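Local coordinates for filamentous hemagglutinin (Bordetella pertussis, PDB 1RWR), which is an adhesin whose secretion domain, a right-handed parallel beta-helix, probably directs its export across the outer membrane by the two-partner pathway, at residues G45-N50 with T91-G96. Numbering follows the deposited sequence.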
# COMPACT_ATOMS: atom_id res chain seq x y z
N GLY A 45 12.19 -2.89 -12.02
CA GLY A 45 11.24 -3.52 -11.12
C GLY A 45 11.56 -4.96 -10.82
O GLY A 45 12.71 -5.35 -10.75
N VAL A 46 10.52 -5.76 -10.64
CA VAL A 46 10.64 -7.15 -10.25
C VAL A 46 9.46 -7.90 -10.88
O VAL A 46 8.40 -7.32 -11.04
CB VAL A 46 10.62 -7.37 -8.68
CG1 VAL A 46 9.33 -6.90 -8.01
CG2 VAL A 46 10.92 -8.79 -8.30
N VAL A 47 9.68 -9.17 -11.20
CA VAL A 47 8.61 -10.01 -11.70
C VAL A 47 8.28 -11.07 -10.65
O VAL A 47 9.16 -11.86 -10.28
CB VAL A 47 9.02 -10.67 -13.02
CG1 VAL A 47 7.93 -11.64 -13.54
CG2 VAL A 47 9.32 -9.61 -14.03
N PHE A 48 7.01 -11.14 -10.25
CA PHE A 48 6.53 -12.22 -9.41
C PHE A 48 6.03 -13.33 -10.32
O PHE A 48 5.15 -13.12 -11.14
CB PHE A 48 5.38 -11.76 -8.51
CG PHE A 48 5.80 -10.81 -7.46
CD1 PHE A 48 6.32 -11.26 -6.27
CD2 PHE A 48 5.69 -9.44 -7.69
CE1 PHE A 48 6.71 -10.33 -5.28
CE2 PHE A 48 6.08 -8.55 -6.74
CZ PHE A 48 6.59 -8.98 -5.53
N ASN A 49 6.58 -14.53 -10.16
CA ASN A 49 6.27 -15.61 -11.11
C ASN A 49 5.08 -16.41 -10.64
O ASN A 49 5.22 -17.32 -9.85
CB ASN A 49 7.50 -16.51 -11.35
CG ASN A 49 7.29 -17.50 -12.50
OD1 ASN A 49 6.17 -17.66 -13.02
ND2 ASN A 49 8.37 -18.19 -12.89
N ASN A 50 3.90 -16.06 -11.15
CA ASN A 50 2.67 -16.80 -10.86
C ASN A 50 2.23 -17.62 -12.08
O ASN A 50 1.02 -17.74 -12.37
CB ASN A 50 1.58 -15.82 -10.46
CG ASN A 50 0.48 -16.43 -9.60
OD1 ASN A 50 0.66 -17.44 -8.91
ND2 ASN A 50 -0.66 -15.74 -9.58
N THR A 91 8.47 -1.20 -11.49
CA THR A 91 7.20 -1.88 -11.74
C THR A 91 7.16 -3.21 -11.03
O THR A 91 8.07 -4.01 -11.17
CB THR A 91 7.01 -2.15 -13.19
OG1 THR A 91 7.00 -0.92 -13.92
CG2 THR A 91 5.64 -2.82 -13.44
N LEU A 92 6.10 -3.45 -10.28
CA LEU A 92 5.83 -4.74 -9.69
C LEU A 92 4.94 -5.48 -10.69
O LEU A 92 3.76 -5.20 -10.77
CB LEU A 92 5.13 -4.59 -8.35
CG LEU A 92 5.70 -3.65 -7.29
CD1 LEU A 92 4.87 -3.68 -6.00
CD2 LEU A 92 7.13 -4.01 -7.01
N GLU A 93 5.54 -6.42 -11.42
CA GLU A 93 4.82 -7.19 -12.43
C GLU A 93 4.51 -8.59 -11.90
O GLU A 93 5.35 -9.24 -11.32
CB GLU A 93 5.61 -7.30 -13.72
CG GLU A 93 4.91 -8.18 -14.77
CD GLU A 93 5.53 -8.12 -16.15
OE1 GLU A 93 6.59 -7.48 -16.36
OE2 GLU A 93 4.94 -8.74 -17.06
N VAL A 94 3.28 -9.02 -12.12
CA VAL A 94 2.89 -10.40 -11.87
C VAL A 94 2.83 -11.10 -13.21
O VAL A 94 2.08 -10.70 -14.10
CB VAL A 94 1.55 -10.52 -11.11
CG1 VAL A 94 1.25 -11.97 -10.77
CG2 VAL A 94 1.56 -9.72 -9.82
N TYR A 95 3.68 -12.11 -13.37
CA TYR A 95 3.63 -12.96 -14.54
C TYR A 95 2.67 -14.12 -14.22
O TYR A 95 2.81 -14.82 -13.24
CB TYR A 95 5.00 -13.48 -14.96
CG TYR A 95 4.90 -14.59 -15.98
CD1 TYR A 95 4.54 -14.31 -17.28
CD2 TYR A 95 5.15 -15.92 -15.65
CE1 TYR A 95 4.39 -15.36 -18.24
CE2 TYR A 95 5.02 -16.97 -16.62
CZ TYR A 95 4.62 -16.67 -17.89
OH TYR A 95 4.48 -17.68 -18.83
N GLY A 96 1.76 -14.35 -15.17
CA GLY A 96 0.78 -15.43 -15.03
C GLY A 96 -0.58 -14.89 -14.61
O GLY A 96 -1.09 -13.90 -15.14
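N49 and Y95 lie side by side where strands 45-50 and 91-96 run parallel, the amide turned 63° from the phenol ring. N49 OD1 meets the ring at its edge and in its plane, 3.3 Å from Y95 CD2, an approach that sets the carbonyl oxygen against the electropositive rim. The same oxygen accepts from G51 N, while N49 ND2 bonds to N22 and T64. A chi1 of 168°, which carries CG away from the backbone N, brings the Y95 ring alongside N49, and its hydroxyl is hydrogen-bonded to T53 O. V47 crosses the base of the tyrosine side chain, its CG1 3.7 Å from Y95 CB. V47 also runs alongside the extended chain of E93, whose carboxylate is gripped by two backbone donors, R58 N and I59 N, which probably favour its charged form.

The face of V46, F48, L92 and V94 is apolar. V46 CG1 touches L92 CD2 at 3.8 Å, and the F48 ring turns an edge to L92, with F48 CE2 4.4 Å from L92 CB. N50 turns aside at the end of the strand, its CB 3.9 Å from V94 CG1, and its amide is held by K97 O and A73 N. Five backbone hydrogen bonds join the strands, with F48 N 2.7 Å from E93 O.

The two strands belong to neighbouring rungs and stack in one wall of the beta-helix, between strands 20-22 and 114-117. F48, L92 and V94 all press on L101 of strand 99-104, so that this face packs into the interior against the neighbouring parallel sheet.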